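Local coordinates for protein triosephosphate isomerase (Trichomonas vaginalis, PDB 4O4V) that probably interconverts D-glyceraldehyde 3-phosphate and dihydroxyacetone phosphate in glycolysis and gluconeogenesis, as a homodimeric triosephosphate isomerase with a TIM-barrel fold, at residues A[113-117]-A[118-122]; A[135-138]-A[139-142]; A[151-155]-A[156-160]; A[211-214]-A[215-219]. All coordinates share one frame; numbering follows the deposited sequence. Where two conformers were deposited one is given.

Contact 1: A[113-117]-A[118-122]; sequences KFALE and NGMKI
The side-chain amide of N118 lies over one face of the F114 ring, ND2 3.3 Å above the ring plane and displaced toward the rim, with ring and amide planes turned 44° apart. F114 holds CG anti to its own backbone N (chi1 -176°), which sets the ring under the amide one turn later. The same ND2 donates to F114 O at 2.9 Å, a nearly straight bond lying in the amide plane of N118. A water accepts from N118 ND2 and donates to E117 OE2, linking the two side chains, while E117 OE1 receives K113 NZ through its syn lone pair in a salt bridge of 2.9 Å. On another flank of the helix A115 CB packs against M120 CB at 3.8 Å and I122 CG2, and L116 CD1 meets I122 CD1 at 3.9 Å, the two side chains crossing at about a right angle. Helix 79-83 covers F114, N118 and M120. M120 N bonds to A115 O at 3.0 Å and G119 N to L116 O at 3.1 Å. With G119 at positive phi as the C-prime residue, these two bonds form a Schellman motif, ending helix 105-117 and turning the chain into barrel strand 121-126.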
loop_
_atom_site.group_PDB
_atom_site.type_symbol
_atom_site.label_atom_id
_atom_site.label_comp_id
_atom_site.label_asym_id
_atom_site.label_seq_id
_atom_site.Cartn_x
_atom_site.Cartn_y
_atom_site.Cartn_z
ATOM N N LYS A 113 6.337 2.800 16.628
ATOM C CA LYS A 113 7.644 3.230 17.088
ATOM C C LYS A 113 8.399 3.919 15.953
ATOM O O LYS A 113 8.979 4.998 16.154
ATOM C CB LYS A 113 8.428 2.035 17.594
ATOM C CG LYS A 113 9.833 2.363 18.112
ATOM C CD LYS A 113 10.528 1.135 18.709
ATOM C CE LYS A 113 11.914 1.433 19.299
ATOM N NZ LYS A 113 12.885 1.795 18.267
ATOM N N PHE A 114 8.440 3.295 14.782
ATOM C CA PHE A 114 9.199 3.834 13.660
ATOM C C PHE A 114 8.631 5.170 13.205
ATOM O O PHE A 114 9.384 6.123 12.981
ATOM C CB PHE A 114 9.237 2.838 12.504
ATOM C CG PHE A 114 10.079 3.301 11.371
ATOM C CD1 PHE A 114 11.431 3.259 11.464
ATOM C CD2 PHE A 114 9.497 3.810 10.207
ATOM C CE1 PHE A 114 12.224 3.730 10.434
ATOM C CE2 PHE A 114 10.290 4.260 9.187
ATOM C CZ PHE A 114 11.638 4.225 9.308
ATOM N N ALA A 115 7.308 5.267 13.112
ATOM C CA ALA A 115 6.692 6.525 12.681
ATOM C C ALA A 115 7.018 7.662 13.671
ATOM O O ALA A 115 7.462 8.754 13.270
ATOM C CB ALA A 115 5.205 6.356 12.524
ATOM N N LEU A 116 6.810 7.401 14.958
ATOM C CA LEU A 116 7.020 8.431 15.987
ATOM C C LEU A 116 8.477 8.839 16.069
ATOM O O LEU A 116 8.782 10.045 16.162
ATOM C CB LEU A 116 6.503 7.957 17.335
ATOM C CG LEU A 116 4.983 7.865 17.420
ATOM C CD1 LEU A 116 4.573 7.031 18.598
ATOM C CD2 LEU A 116 4.325 9.239 17.447
ATOM N N GLU A 117 9.401 7.877 16.014
ATOM C CA GLU A 117 10.798 8.247 16.155
ATOM C C GLU A 117 11.291 8.998 14.938
ATOM O O GLU A 117 12.326 9.679 15.017
ATOM C CB GLU A 117 11.658 7.038 16.560
ATOM C CG GLU A 117 11.924 6.116 15.489
ATOM C CD GLU A 117 12.409 4.734 15.958
ATOM O OE1 GLU A 117 12.532 4.467 17.173
ATOM O OE2 GLU A 117 12.644 3.898 15.072
ATOM N N ASN A 118 10.564 8.947 13.827
ATOM C CA ASN A 118 10.901 9.681 12.606
ATOM C C ASN A 118 10.032 10.916 12.383
ATOM O O ASN A 118 9.957 11.437 11.279
ATOM C CB ASN A 118 10.850 8.742 11.394
ATOM C CG ASN A 118 12.047 7.836 11.329
ATOM O OD1 ASN A 118 13.065 8.212 10.728
ATOM N ND2 ASN A 118 11.991 6.681 11.962
ATOM N N GLY A 119 9.377 11.378 13.437
ATOM C CA GLY A 119 8.709 12.670 13.429
ATOM C C GLY A 119 7.285 12.714 12.899
ATOM O O GLY A 119 6.789 13.795 12.616
ATOM N N MET A 120 6.642 11.555 12.745
ATOM C CA MET A 120 5.222 11.460 12.445
ATOM C C MET A 120 4.404 11.594 13.690
ATOM O O MET A 120 4.848 11.372 14.815
ATOM C CB MET A 120 4.882 10.114 11.851
ATOM C CG MET A 120 5.617 9.839 10.590
ATOM S SD MET A 120 5.192 10.934 9.229
ATOM C CE MET A 120 3.493 10.534 8.846
ATOM N N LYS A 121 3.152 11.906 13.444
ATOM C CA LYS A 121 2.085 11.757 14.407
ATOM C C LYS A 121 1.175 10.638 13.956
ATOM O O LYS A 121 1.039 10.412 12.743
ATOM C CB LYS A 121 1.294 13.059 14.508
ATOM C CG LYS A 121 2.143 14.261 14.908
ATOM C CD LYS A 121 1.321 15.549 14.928
ATOM C CE LYS A 121 2.155 16.765 15.363
ATOM N NZ LYS A 121 1.262 17.908 15.650
ATOM N N ILE A 122 0.558 9.922 14.902
ATOM C CA ILE A 122 -0.193 8.739 14.579
ATOM C C ILE A 122 -1.597 8.758 15.129
ATOM O O ILE A 122 -1.836 9.275 16.242
ATOM C CB ILE A 122 0.523 7.434 15.030
ATOM C CG1 ILE A 122 0.608 7.273 16.545
ATOM C CG2 ILE A 122 1.913 7.345 14.399
ATOM C CD1 ILE A 122 1.218 5.943 17.022
HETATM O O HOH W 1 14.194 5.026 13.114
#

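Contact 2: A[135-138]-A[139-142]. With NA (sodium ion), chain C.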
loop_
_atom_site.group_PDB
_atom_site.type_symbol
_atom_site.label_atom_id
_atom_site.label_comp_id
_atom_site.label_asym_id
_atom_site.label_seq_id
_atom_site.Cartn_x
_atom_site.Cartn_y
_atom_site.Cartn_z
ATOM N N ALA A 135 -19.236 -11.714 25.116
ATOM C CA ALA A 135 -18.693 -12.404 26.276
ATOM C C ALA A 135 -18.496 -11.459 27.443
ATOM O O ALA A 135 -18.162 -11.904 28.521
ATOM C CB ALA A 135 -17.367 -13.082 25.913
ATOM N N GLY A 136 -18.673 -10.164 27.258
ATOM C CA GLY A 136 -18.413 -9.226 28.341
ATOM C C GLY A 136 -16.938 -8.992 28.561
ATOM O O GLY A 136 -16.531 -8.648 29.698
ATOM N N LYS A 137 -16.134 -9.166 27.524
ATOM C CA LYS A 137 -14.680 -9.063 27.633
ATOM C C LYS A 137 -14.108 -7.989 26.737
ATOM O O LYS A 137 -12.941 -8.042 26.341
ATOM C CB LYS A 137 -14.043 -10.440 27.338
ATOM C CG LYS A 137 -14.424 -11.537 28.327
ATOM C CD LYS A 137 -13.747 -11.316 29.667
ATOM C CE LYS A 137 -14.117 -12.392 30.639
ATOM N NZ LYS A 137 -13.447 -12.184 31.945
ATOM N N ALA A 138 -14.909 -6.985 26.402
ATOM C CA ALA A 138 -14.430 -5.901 25.558
ATOM C C ALA A 138 -13.238 -5.151 26.153
ATOM O O ALA A 138 -12.247 -4.861 25.474
ATOM C CB ALA A 138 -15.567 -4.935 25.291
ATOM N N SER A 139 -13.305 -4.845 27.433
ATOM C CA SER A 139 -12.236 -4.064 28.035
ATOM C C SER A 139 -10.933 -4.846 28.152
ATOM O O SER A 139 -9.840 -4.283 28.038
ATOM C CB SER A 139 -12.662 -3.485 29.377
ATOM O OG SER A 139 -12.835 -4.500 30.342
ATOM N N GLU A 140 -11.028 -6.147 28.375
ATOM C CA GLU A 140 -9.846 -6.988 28.359
ATOM C C GLU A 140 -9.203 -7.023 26.974
ATOM O O GLU A 140 -7.974 -6.975 26.846
ATOM C CB GLU A 140 -10.181 -8.418 28.820
ATOM C CG GLU A 140 -10.466 -8.565 30.299
ATOM C CD GLU A 140 -11.886 -8.206 30.717
ATOM O OE1 GLU A 140 -12.716 -7.783 29.883
ATOM O OE2 GLU A 140 -12.177 -8.365 31.927
ATOM N N PHE A 141 -10.017 -7.148 25.928
ATOM C CA PHE A 141 -9.476 -7.235 24.592
ATOM C C PHE A 141 -8.784 -5.912 24.212
ATOM O O PHE A 141 -7.680 -5.904 23.673
ATOM C CB PHE A 141 -10.567 -7.560 23.573
ATOM C CG PHE A 141 -10.045 -7.755 22.194
ATOM C CD1 PHE A 141 -9.589 -9.011 21.794
ATOM C CD2 PHE A 141 -9.960 -6.700 21.293
ATOM C CE1 PHE A 141 -9.073 -9.192 20.531
ATOM C CE2 PHE A 141 -9.455 -6.878 20.025
ATOM C CZ PHE A 141 -9.008 -8.136 19.633
ATOM N N VAL A 142 -9.469 -4.790 24.443
ATOM C CA VAL A 142 -8.922 -3.479 24.103
ATOM C C VAL A 142 -7.696 -3.183 24.962
ATOM O O VAL A 142 -6.684 -2.665 24.461
ATOM C CB VAL A 142 -10.006 -2.421 24.204
ATOM C CG1 VAL A 142 -9.412 -1.025 24.137
ATOM C CG2 VAL A 142 -11.060 -2.616 23.133
HETATM NA NA NA C . -16.629 -8.314 31.951
HETATM O O HOH W 2 -14.592 -9.563 32.891
HETATM O O HOH W 3 -14.975 -6.809 30.954
HETATM O O HOH W 4 -17.244 -10.298 31.956
#
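A hydrated sodium site sits where one helix ends in a Schellman motif at G136 and the next starts with K137 as N-cap, the side chains of K137 and E140 meeting beside it. G136 O binds the sodium ion at 2.3 Å, and three waters are also in its shell. Two of these waters donate to the E140 carboxylate, one to each oxygen: the water on OE1 stands at 2.7 Å and the one on OE2 at 2.9 Å. The second also accepts from K137 NZ, so a single metal-bound water bridges the two charged groups; K137 NZ and E140 OE2 stay 4.0 Å apart, too far for a direct salt bridge. E140 bends at chi2 (82°), folding its carboxylate back over K137 until OE1 comes within 3.2 Å of K137 CA; K137 bends at chi2 as well, bringing CD to 3.7 Å from that OE1. The sodium and the lysine probably both favour the charged carboxylate. Backbone bonds from F141 N to K137 O (3.1 Å) and V142 N to A138 O (3.0 Å) open the helix. A138 and V142 pack on M185 of helix 179-197, and A138 also touches R133 of helix 130-134.

Contact 3: A[151-155]-A[156-160]; sequences PAIPA and GKWDD
The backbone from P154 to K157 makes a type II beta turn closed by K157 N donating to P154 O at 3.1 Å, with G156 at the positive-phi corner. Next to the turn, I153 is laid against the indole of W158. Its CG2 stands over the five-membered ring, 3.6 Å from the centroid and 8° off the ring normal, a CH-pi contact squarely on the face. The other branch, CG1, stands above the rim of the six-membered ring, 3.7 Å from W158 CZ2. With CG2 anti to the backbone N of I153 and CG1 beside that N (chi1 -51°), both branches can rest on the same indole face, isoleucine and tryptophan lying roughly perpendicular. On the turn itself, K157 sets only CB and CG against the P154 ring, slantwise, CG to P154 CB 3.8 Å; the bend at chi2 (-67°) then takes the rest away, NZ making a weak hydrogen bond with L116 O. D160 N bonds to K157 O at 2.9 Å. W158 also packs on I201 and K204 of helix 199-204, while I153 and P154 touch L116 of helix 105-117; the loop thus touches both helices, just ahead of strand 161-165.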
loop_
_atom_site.group_PDB
_atom_site.type_symbol
_atom_site.label_atom_id
_atom_site.label_comp_id
_atom_site.label_asym_id
_atom_site.label_seq_id
_atom_site.Cartn_x
_atom_site.Cartn_y
_atom_site.Cartn_z
ATOM N N PRO A 151 4.448 0.254 24.934
ATOM C CA PRO A 151 5.920 0.233 24.947
ATOM C C PRO A 151 6.550 0.710 23.637
ATOM O O PRO A 151 7.747 0.968 23.587
ATOM C CB PRO A 151 6.277 -1.251 25.169
ATOM C CG PRO A 151 4.985 -1.965 25.440
ATOM C CD PRO A 151 3.842 -1.078 25.132
ATOM N N ALA A 152 5.758 0.806 22.576
ATOM C CA ALA A 152 6.243 1.317 21.297
ATOM C C ALA A 152 6.424 2.827 21.301
ATOM O O ALA A 152 7.191 3.358 20.502
ATOM C CB ALA A 152 5.318 0.916 20.176
ATOM N N ILE A 153 5.720 3.535 22.186
ATOM C CA ILE A 153 5.735 4.988 22.144
ATOM C C ILE A 153 7.062 5.487 22.698
ATOM O O ILE A 153 7.363 5.304 23.896
ATOM C CB ILE A 153 4.548 5.592 22.936
ATOM C CG1 ILE A 153 3.209 4.960 22.513
ATOM C CG2 ILE A 153 4.570 7.096 22.812
ATOM C CD1 ILE A 153 2.958 4.921 21.007
ATOM N N PRO A 154 7.911 6.150 21.892
ATOM C CA PRO A 154 9.198 6.605 22.448
ATOM C C PRO A 154 9.015 7.656 23.492
ATOM O O PRO A 154 7.995 8.352 23.564
ATOM C CB PRO A 154 9.936 7.181 21.229
ATOM C CG PRO A 154 9.233 6.614 20.041
ATOM C CD PRO A 154 7.805 6.423 20.458
ATOM N N ALA A 155 10.039 7.762 24.329
ATOM C CA ALA A 155 10.075 8.767 25.376
ATOM C C ALA A 155 9.774 10.128 24.772
ATOM O O ALA A 155 10.363 10.528 23.761
ATOM C CB ALA A 155 11.449 8.778 26.046
ATOM N N GLY A 156 8.821 10.834 25.358
ATOM C CA GLY A 156 8.539 12.180 24.891
ATOM C C GLY A 156 7.588 12.318 23.716
ATOM O O GLY A 156 7.409 13.434 23.232
ATOM N N LYS A 157 6.989 11.222 23.249
ATOM C CA LYS A 157 6.197 11.253 22.029
ATOM C C LYS A 157 4.692 11.150 22.233
ATOM O O LYS A 157 3.957 11.107 21.244
ATOM C CB LYS A 157 6.668 10.141 21.086
ATOM C CG LYS A 157 8.018 10.370 20.456
ATOM C CD LYS A 157 7.981 11.520 19.500
ATOM C CE LYS A 157 9.280 11.656 18.746
ATOM N NZ LYS A 157 9.128 12.624 17.637
ATOM N N TRP A 158 4.204 11.181 23.480
ATOM C CA TRP A 158 2.762 11.036 23.665
ATOM C C TRP A 158 1.947 12.217 23.137
ATOM O O TRP A 158 0.769 12.065 22.848
ATOM C CB TRP A 158 2.407 10.750 25.120
ATOM C CG TRP A 158 2.629 9.302 25.506
ATOM C CD1 TRP A 158 3.719 8.785 26.171
ATOM C CD2 TRP A 158 1.740 8.224 25.277
ATOM N NE1 TRP A 158 3.540 7.426 26.342
ATOM C CE2 TRP A 158 2.336 7.063 25.813
ATOM C CE3 TRP A 158 0.490 8.122 24.679
ATOM C CZ2 TRP A 158 1.723 5.828 25.760
ATOM C CZ3 TRP A 158 -0.115 6.905 24.628
ATOM C CH2 TRP A 158 0.500 5.760 25.190
ATOM N N ASP A 159 2.564 13.378 22.992
ATOM C CA ASP A 159 1.923 14.527 22.365
ATOM C C ASP A 159 1.552 14.261 20.920
ATOM O O ASP A 159 0.687 14.945 20.388
ATOM C CB ASP A 159 2.822 15.789 22.391
ATOM C CG ASP A 159 3.018 16.376 23.763
ATOM O OD1 ASP A 159 2.160 16.222 24.642
ATOM O OD2 ASP A 159 4.052 17.050 23.938
ATOM N N ASP A 160 2.161 13.246 20.308
ATOM C CA ASP A 160 1.996 12.917 18.893
ATOM C C ASP A 160 1.175 11.654 18.663
ATOM O O ASP A 160 1.176 11.125 17.555
ATOM C CB ASP A 160 3.386 12.807 18.285
ATOM C CG ASP A 160 4.080 14.149 18.163
ATOM O OD1 ASP A 160 3.461 15.213 18.358
ATOM O OD2 ASP A 160 5.279 14.124 17.855
#

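Contact 4: A[211-214]-A[215-219]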
loop_
_atom_site.group_PDB
_atom_site.type_symbol
_atom_site.label_atom_id
_atom_site.label_comp_id
_atom_site.label_asym_id
_atom_site.label_seq_id
_atom_site.Cartn_x
_atom_site.Cartn_y
_atom_site.Cartn_z
ATOM N N GLY A 211 -16.568 4.515 15.314
ATOM C CA GLY A 211 -17.711 3.794 14.779
ATOM C C GLY A 211 -18.458 4.660 13.790
ATOM O O GLY A 211 -17.887 5.609 13.227
ATOM N N SER A 212 -19.717 4.369 13.524
ATOM C CA SER A 212 -20.501 5.110 12.542
ATOM C C SER A 212 -20.822 6.499 13.075
ATOM O O SER A 212 -21.502 6.661 14.095
ATOM C CB SER A 212 -21.786 4.368 12.222
ATOM O OG SER A 212 -22.555 5.181 11.333
ATOM N N VAL A 213 -20.288 7.507 12.397
ATOM C CA VAL A 213 -20.477 8.908 12.769
ATOM C C VAL A 213 -21.075 9.644 11.585
ATOM O O VAL A 213 -20.490 9.636 10.493
ATOM C CB VAL A 213 -19.156 9.565 13.223
ATOM C CG1 VAL A 213 -19.384 10.996 13.709
ATOM C CG2 VAL A 213 -18.507 8.740 14.330
ATOM N N LYS A 214 -22.211 10.289 11.801
ATOM C CA LYS A 214 -22.959 10.967 10.761
ATOM C C LYS A 214 -23.468 12.285 11.314
ATOM O O LYS A 214 -23.447 12.509 12.522
ATOM C CB LYS A 214 -24.145 10.116 10.291
ATOM C CG LYS A 214 -23.721 8.759 9.733
ATOM C CD LYS A 214 -24.794 8.060 8.965
ATOM C CE LYS A 214 -25.840 7.589 9.900
ATOM N NZ LYS A 214 -26.853 6.772 9.154
ATOM N N PRO A 215 -23.992 13.153 10.447
ATOM C CA PRO A 215 -24.564 14.395 10.966
ATOM C C PRO A 215 -25.683 14.146 11.988
ATOM O O PRO A 215 -25.874 14.986 12.875
ATOM C CB PRO A 215 -25.074 15.078 9.701
ATOM C CG PRO A 215 -24.077 14.623 8.652
ATOM C CD PRO A 215 -23.860 13.168 8.979
ATOM N N ASN A 216 -26.402 13.031 11.912
ATOM C CA ASN A 216 -27.508 12.808 12.847
ATOM C C ASN A 216 -27.113 12.272 14.220
ATOM O O ASN A 216 -27.973 12.207 15.096
ATOM C CB ASN A 216 -28.597 11.906 12.238
ATOM C CG ASN A 216 -28.167 10.457 12.060
ATOM O OD1 ASN A 216 -27.030 10.107 12.260
ATOM N ND2 ASN A 216 -29.126 9.595 11.673
ATOM N N ASN A 217 -25.858 11.915 14.457
ATOM C CA ASN A 217 -25.433 11.454 15.784
ATOM C C ASN A 217 -24.189 12.136 16.301
ATOM O O ASN A 217 -23.792 11.887 17.439
ATOM C CB ASN A 217 -25.301 9.927 15.866
ATOM C CG ASN A 217 -24.174 9.377 15.071
ATOM O OD1 ASN A 217 -23.483 10.095 14.384
ATOM N ND2 ASN A 217 -23.939 8.079 15.204
ATOM N N CYS A 218 -23.556 13.026 15.531
ATOM C CA CYS A 218 -22.268 13.532 15.958
ATOM C C CYS A 218 -22.359 14.459 17.161
ATOM O O CYS A 218 -21.453 14.493 17.985
ATOM C CB CYS A 218 -21.549 14.241 14.805
ATOM S SG CYS A 218 -22.478 15.566 13.985
ATOM N N ASN A 219 -23.426 15.228 17.274
ATOM C CA ASN A 219 -23.498 16.174 18.373
ATOM C C ASN A 219 -23.626 15.494 19.741
ATOM O O ASN A 219 -22.966 15.898 20.719
ATOM C CB ASN A 219 -24.642 17.167 18.167
ATOM C CG ASN A 219 -24.420 18.086 16.990
ATOM O OD1 ASN A 219 -23.314 18.164 16.455
ATOM N ND2 ASN A 219 -25.466 18.828 16.593
HETATM O O HOH W 5 -28.899 6.703 10.847
#
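With CG placed between its backbone N and carbonyl carbon (chi1 69°) and the amide almost untwisted (chi2 -3°), N217 turns its side chain back toward residues 212-214 and grips two backbone groups at once. ND2 donates to S212 O at 3.0 Å, the acceptor lying in the amide plane of N217, and OD1 accepts from K214 N at 2.9 Å; both bonds have N-H...acceptor angles of 169°. Two nearly straight bonds of opposite polarity fix the rotation of the amide and leave little doubt as to which end is oxygen. N217 N donates to K214 O at 3.1 Å, and C218 N adds a weak bond to the same oxygen. The side chains of K214 and N216 run alongside each other, and one water accepts from both K214 NZ (2.7 Å) and N216 ND2 (3.0 Å). Nearby, V213 CG1 touches C218 CB at 4.1 Å, and both residues pack on I244 of helix 240-246. K214 to N217 thus form a type I beta turn, tied by the N217 amide to the residues before it, in the loop after the seventh barrel strand, which in triosephosphate isomerases generally belongs to the phosphate-binding region.

Overall arrangement
From the N terminus the contacts follow in series, each closing only a few residues of chain; none nests in or crosses another. Contact 1 ends helix 105-117 and leads into strand 121-126. Contact 2 joins helix 130-134 to helix 138-149 and carries a sodium ion; its centre is about 28 Å from that of contact 1. Contact 3 shapes the loop between helix 138-149 and strand 161-165 and touches contact 1, their centres about 9 Å apart: I122 N probably bonds to D160 O where strands 121-126 and 161-165 start side by side. Contact 4 lies across the chain's centre from contacts 1 and 3, between strand 207-209 and helix 218-222.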